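Local structure of 23S rRNA-specific endonuclease VapC20 (Mycobacterium tuberculosis H37Rv, 5WZF) at residues B[46-58]-B[73-87]. The protein cleaves 23S ribosomal RNA within the sarcin-ricin loop, acting as the magnesium-dependent toxin of a type II toxin-antitoxin system. Numbering follows the deposited sequence.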
loop_
_atom_site.group_PDB
_atom_site.type_symbol
_atom_site.label_atom_id
_atom_site.label_comp_id
_atom_site.label_asym_id
_atom_site.label_seq_id
_atom_site.Cartn_x
_atom_site.Cartn_y
_atom_site.Cartn_z
ATOM N N VAL B 46 -19.808 -13.294 -7.035
ATOM C CA VAL B 46 -18.558 -12.744 -7.550
ATOM C C VAL B 46 -17.934 -11.747 -6.574
ATOM O O VAL B 46 -18.448 -10.647 -6.378
ATOM C CB VAL B 46 -18.770 -12.063 -8.913
ATOM C CG1 VAL B 46 -17.442 -11.597 -9.479
ATOM C CG2 VAL B 46 -19.455 -13.024 -9.876
ATOM N N VAL B 47 -16.819 -12.146 -5.969
ATOM C CA VAL B 47 -16.161 -11.339 -4.949
ATOM C C VAL B 47 -14.724 -11.003 -5.336
ATOM O O VAL B 47 -13.886 -11.889 -5.502
ATOM C CB VAL B 47 -16.172 -12.059 -3.589
ATOM C CG1 VAL B 47 -15.467 -11.227 -2.535
ATOM C CG2 VAL B 47 -17.602 -12.349 -3.169
ATOM N N MET B 48 -14.444 -9.712 -5.472
ATOM C CA MET B 48 -13.141 -9.262 -5.943
ATOM C C MET B 48 -12.460 -8.348 -4.928
ATOM O O MET B 48 -13.123 -7.648 -4.172
ATOM C CB MET B 48 -13.293 -8.538 -7.281
ATOM C CG MET B 48 -11.987 -8.216 -7.983
ATOM S SD MET B 48 -12.290 -7.457 -9.588
ATOM C CE MET B 48 -13.347 -8.689 -10.350
ATOM N N THR B 49 -11.133 -8.373 -4.916
ATOM C CA THR B 49 -10.352 -7.407 -4.159
ATOM C C THR B 49 -9.060 -7.160 -4.937
ATOM O O THR B 49 -8.955 -7.576 -6.090
ATOM C CB THR B 49 -10.070 -7.887 -2.714
ATOM O OG1 THR B 49 -9.570 -6.794 -1.930
ATOM C CG2 THR B 49 -9.078 -9.049 -2.688
ATOM N N SER B 50 -8.092 -6.473 -4.341
ATOM C CA SER B 50 -6.849 -6.180 -5.055
ATOM C C SER B 50 -5.613 -6.500 -4.228
ATOM O O SER B 50 -5.694 -6.669 -3.013
ATOM C CB SER B 50 -6.801 -4.713 -5.484
ATOM O OG SER B 50 -6.441 -3.876 -4.396
ATOM N N ASN B 51 -4.465 -6.565 -4.897
ATOM C CA ASN B 51 -3.202 -6.801 -4.209
ATOM C C ASN B 51 -2.892 -5.665 -3.238
ATOM O O ASN B 51 -2.410 -5.903 -2.133
ATOM C CB ASN B 51 -2.061 -6.984 -5.216
ATOM C CG ASN B 51 -1.906 -5.799 -6.153
ATOM O OD1 ASN B 51 -2.889 -5.213 -6.605
ATOM N ND2 ASN B 51 -0.660 -5.440 -6.448
ATOM N N HIS B 52 -3.196 -4.429 -3.635
ATOM C CA HIS B 52 -2.939 -3.290 -2.761
ATOM C C HIS B 52 -3.804 -3.355 -1.505
ATOM O O HIS B 52 -3.337 -3.053 -0.404
ATOM C CB HIS B 52 -3.175 -1.968 -3.500
ATOM C CG HIS B 52 -2.122 -1.647 -4.515
ATOM N ND1 HIS B 52 -0.853 -1.236 -4.168
ATOM C CD2 HIS B 52 -2.152 -1.667 -5.869
ATOM C CE1 HIS B 52 -0.145 -1.022 -5.263
ATOM N NE2 HIS B 52 -0.910 -1.278 -6.309
ATOM N N VAL B 53 -5.058 -3.768 -1.669
ATOM C CA VAL B 53 -5.974 -3.882 -0.539
ATOM C C VAL B 53 -5.521 -4.979 0.425
ATOM O O VAL B 53 -5.494 -4.770 1.640
ATOM C CB VAL B 53 -7.417 -4.168 -1.003
ATOM C CG1 VAL B 53 -8.255 -4.720 0.149
ATOM C CG2 VAL B 53 -8.050 -2.902 -1.568
ATOM N N LEU B 54 -5.161 -6.140 -0.116
ATOM C CA LEU B 54 -4.722 -7.244 0.731
ATOM C C LEU B 54 -3.475 -6.842 1.504
ATOM O O LEU B 54 -3.338 -7.156 2.685
ATOM C CB LEU B 54 -4.456 -8.505 -0.093
ATOM C CG LEU B 54 -5.694 -9.271 -0.565
ATOM C CD1 LEU B 54 -5.307 -10.607 -1.199
ATOM C CD2 LEU B 54 -6.666 -9.479 0.594
ATOM N N GLY B 55 -2.571 -6.138 0.833
ATOM C CA GLY B 55 -1.375 -5.643 1.485
ATOM C C GLY B 55 -1.701 -4.698 2.624
ATOM O O GLY B 55 -1.137 -4.805 3.710
ATOM N N GLU B 56 -2.624 -3.773 2.376
ATOM C CA GLU B 56 -2.997 -2.780 3.371
ATOM C C GLU B 56 -3.702 -3.468 4.533
ATOM O O GLU B 56 -3.561 -3.067 5.687
ATOM C CB GLU B 56 -3.895 -1.706 2.748
ATOM C CG GLU B 56 -4.231 -0.543 3.665
ATOM C CD GLU B 56 -5.237 0.415 3.044
ATOM O OE1 GLU B 56 -6.063 -0.034 2.228
ATOM O OE2 GLU B 56 -5.196 1.615 3.372
ATOM N N THR B 57 -4.444 -4.522 4.208
ATOM C CA THR B 57 -5.150 -5.323 5.205
ATOM C C THR B 57 -4.184 -6.084 6.111
ATOM O O THR B 57 -4.372 -6.114 7.328
ATOM C CB THR B 57 -6.114 -6.313 4.528
ATOM O OG1 THR B 57 -7.113 -5.572 3.814
ATOM C CG2 THR B 57 -6.786 -7.216 5.563
ATOM N N TRP B 58 -3.158 -6.696 5.524
ATOM C CA TRP B 58 -2.099 -7.315 6.321
ATOM C C TRP B 58 -1.550 -6.332 7.347
ATOM O O TRP B 58 -1.474 -6.627 8.541
ATOM C CB TRP B 58 -0.945 -7.813 5.439
ATOM C CG TRP B 58 0.298 -8.105 6.243
ATOM C CD1 TRP B 58 1.270 -7.215 6.604
ATOM C CD2 TRP B 58 0.676 -9.363 6.813
ATOM N NE1 TRP B 58 2.231 -7.841 7.360
ATOM C CE2 TRP B 58 1.891 -9.161 7.501
ATOM C CE3 TRP B 58 0.112 -10.642 6.801
ATOM C CZ2 TRP B 58 2.553 -10.191 8.170
ATOM C CZ3 TRP B 58 0.772 -11.666 7.471
ATOM C CH2 TRP B 58 1.978 -11.431 8.143
ATOM N N ALA B 73 -5.347 -12.956 6.669
ATOM C CA ALA B 73 -5.562 -12.066 5.533
ATOM C C ALA B 73 -4.651 -12.430 4.366
ATOM O O ALA B 73 -5.046 -12.336 3.203
ATOM C CB ALA B 73 -5.340 -10.618 5.946
ATOM N N ALA B 74 -3.428 -12.842 4.685
ATOM C CA ALA B 74 -2.468 -13.266 3.673
ATOM C C ALA B 74 -3.018 -14.435 2.859
ATOM O O ALA B 74 -2.777 -14.541 1.657
ATOM C CB ALA B 74 -1.146 -13.650 4.326
ATOM N N ALA B 75 -3.775 -15.298 3.525
ATOM C CA ALA B 75 -4.286 -16.514 2.905
ATOM C C ALA B 75 -5.376 -16.249 1.876
ATOM O O ALA B 75 -5.671 -17.108 1.047
ATOM C CB ALA B 75 -4.806 -17.447 3.965
ATOM N N ILE B 76 -5.982 -15.066 1.939
ATOM C CA ILE B 76 -7.031 -14.699 0.990
ATOM C C ILE B 76 -6.479 -14.734 -0.436
ATOM O O ILE B 76 -7.195 -15.042 -1.387
ATOM C CB ILE B 76 -7.611 -13.300 1.299
ATOM C CG1 ILE B 76 -8.224 -13.270 2.702
ATOM C CG2 ILE B 76 -8.649 -12.897 0.259
ATOM C CD1 ILE B 76 -8.739 -11.902 3.116
ATOM N N ARG B 77 -5.190 -14.444 -0.577
ATOM C CA ARG B 77 -4.549 -14.499 -1.884
ATOM C C ARG B 77 -4.542 -15.924 -2.450
ATOM O O ARG B 77 -4.391 -16.112 -3.655
ATOM C CB ARG B 77 -3.121 -13.962 -1.805
ATOM C CG ARG B 77 -2.083 -15.021 -1.473
ATOM C CD ARG B 77 -0.749 -14.395 -1.115
ATOM N NE ARG B 77 0.313 -15.392 -0.984
ATOM C CZ ARG B 77 0.528 -16.118 0.110
ATOM N NH1 ARG B 77 -0.246 -15.962 1.175
ATOM N NH2 ARG B 77 1.522 -16.995 0.139
ATOM N N LEU B 78 -4.711 -16.919 -1.580
ATOM C CA LEU B 78 -4.736 -18.319 -2.001
ATOM C C LEU B 78 -6.144 -18.789 -2.355
ATOM O O LEU B 78 -6.328 -19.908 -2.838
ATOM C CB LEU B 78 -4.168 -19.227 -0.903
ATOM C CG LEU B 78 -2.803 -18.874 -0.307
ATOM C CD1 LEU B 78 -2.446 -19.843 0.803
ATOM C CD2 LEU B 78 -1.735 -18.886 -1.380
ATOM N N SER B 79 -7.137 -17.939 -2.109
ATOM C CA SER B 79 -8.535 -18.320 -2.293
ATOM C C SER B 79 -8.870 -18.659 -3.741
ATOM O O SER B 79 -8.380 -18.021 -4.671
ATOM C CB SER B 79 -9.461 -17.206 -1.805
ATOM O OG SER B 79 -10.824 -17.575 -1.953
ATOM N N THR B 80 -9.704 -19.679 -3.918
ATOM C CA THR B 80 -10.233 -20.027 -5.230
ATOM C C THR B 80 -11.585 -19.352 -5.429
ATOM O O THR B 80 -12.186 -19.435 -6.499
ATOM C CB THR B 80 -10.395 -21.548 -5.397
ATOM O OG1 THR B 80 -11.267 -22.044 -4.375
ATOM C CG2 THR B 80 -9.045 -22.254 -5.298
ATOM N N VAL B 81 -12.052 -18.681 -4.380
ATOM C CA VAL B 81 -13.374 -18.064 -4.375
ATOM C C VAL B 81 -13.293 -16.548 -4.539
ATOM O O VAL B 81 -14.053 -15.949 -5.303
ATOM C CB VAL B 81 -14.128 -18.403 -3.072
ATOM C CG1 VAL B 81 -15.375 -17.557 -2.937
ATOM C CG2 VAL B 81 -14.478 -19.878 -3.041
ATOM N N VAL B 82 -12.363 -15.928 -3.824
ATOM C CA VAL B 82 -12.154 -14.492 -3.943
ATOM C C VAL B 82 -11.176 -14.196 -5.074
ATOM O O VAL B 82 -10.075 -14.741 -5.108
ATOM C CB VAL B 82 -11.626 -13.886 -2.632
ATOM C CG1 VAL B 82 -11.333 -12.402 -2.813
ATOM C CG2 VAL B 82 -12.623 -14.111 -1.505
ATOM N N ARG B 83 -11.593 -13.342 -6.004
ATOM C CA ARG B 83 -10.737 -12.934 -7.109
ATOM C C ARG B 83 -9.825 -11.798 -6.668
ATOM O O ARG B 83 -10.294 -10.742 -6.247
ATOM C CB ARG B 83 -11.577 -12.504 -8.310
ATOM C CG ARG B 83 -12.693 -13.477 -8.656
ATOM C CD ARG B 83 -13.371 -13.105 -9.964
ATOM N NE ARG B 83 -14.523 -13.959 -10.239
ATOM C CZ ARG B 83 -15.182 -13.978 -11.392
ATOM N NH1 ARG B 83 -16.220 -14.788 -11.551
ATOM N NH2 ARG B 83 -14.801 -13.190 -12.390
ATOM N N VAL B 84 -8.519 -12.019 -6.755
ATOM C CA VAL B 84 -7.563 -11.009 -6.331
ATOM C C VAL B 84 -6.888 -10.373 -7.541
ATOM O O VAL B 84 -6.041 -10.986 -8.195
ATOM C CB VAL B 84 -6.497 -11.593 -5.393
ATOM C CG1 VAL B 84 -5.555 -10.495 -4.925
ATOM C CG2 VAL B 84 -7.155 -12.283 -4.207
ATOM N N GLU B 85 -7.281 -9.141 -7.838
ATOM C CA GLU B 85 -6.756 -8.418 -8.989
ATOM C C GLU B 85 -5.403 -7.786 -8.683
ATOM O O GLU B 85 -5.282 -7.008 -7.737
ATOM C CB GLU B 85 -7.752 -7.339 -9.427
ATOM C CG GLU B 85 -7.256 -6.427 -10.538
ATOM C CD GLU B 85 -7.389 -7.050 -11.915
ATOM O OE1 GLU B 85 -7.998 -8.138 -12.020
ATOM O OE2 GLU B 85 -6.894 -6.448 -12.892
ATOM N N HIS B 86 -4.385 -8.132 -9.468
ATOM C CA HIS B 86 -3.108 -7.428 -9.404
ATOM C C HIS B 86 -3.195 -6.171 -10.262
ATOM O O HIS B 86 -3.293 -6.251 -11.488
ATOM C CB HIS B 86 -1.950 -8.312 -9.880
ATOM C CG HIS B 86 -0.637 -7.595 -9.954
ATOM N ND1 HIS B 86 0.257 -7.564 -8.906
ATOM C CD2 HIS B 86 -0.081 -6.857 -10.944
ATOM C CE1 HIS B 86 1.313 -6.848 -9.251
ATOM N NE2 HIS B 86 1.133 -6.410 -10.483
ATOM N N VAL B 87 -3.181 -5.012 -9.616
ATOM C CA VAL B 87 -3.316 -3.750 -10.335
ATOM C C VAL B 87 -2.146 -3.556 -11.295
ATOM O O VAL B 87 -0.989 -3.529 -10.880
ATOM C CB VAL B 87 -3.399 -2.559 -9.368
ATOM C CG1 VAL B 87 -3.624 -1.271 -10.144
ATOM C CG2 VAL B 87 -4.520 -2.777 -8.357
HETATM O O HOH W 1 -16.010 -14.823 -6.277
HETATM O O HOH W 2 0.026 -3.560 -8.394
#
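Arg-83 lays its guanidinium group against Val-46, whose CG1 stands 3.7 Å above the plane and over its centre. An extended chain from CG to NE carries the group there, and on the way its CB and CG run past the carbonyl oxygen of Val-47. Both backbone polar atoms of Arg-83 bond to strand 46-50: its N donates to Val-47 O at 2.8 Å, and its O accepts from Thr-49 N. Two further bonds, Glu-85 N to Thr-49 O and Asn-51 N to Glu-85 O, continue the pairing. Their order along the chains, with segment axes 30° apart, identifies parallel strands. Strand 82-85 forms one edge of the parallel sheet of the PIN domain within this chain, next to 46-50, and is reached through helices 51-63 and 67-74 in a beta-alpha-beta connection. Leu-54, on the first of these helices, divides its two methyls between strand and helix. CD1 meets Val-84 CG1 tip to tip at 3.7 Å, while CD2 rests on Ile-76 CG2 at 4.0 Å. One turn further on, Thr-57 CG2 packs on Ala-73 CB, also at 3.7 Å. Where strand 46-50 gives way to helix, Ser-50 is the N-cap, its OG accepting from Val-53 N. Next to it, Asn-51 has CG between its backbone N and carbonyl carbon (chi1 57°), which turns the amide back toward residues 86-87. OD1 accepts from Val-87 N at 3.0 Å; the N-H points almost straight at it, although the donor lies 48° out of the carbonyl plane. ND2 donates to a water, 2.8 Å from ND2, that also lies within hydrogen-bonding distance of Val-87 O, and it also bonds an acidic side chain of another protein chain.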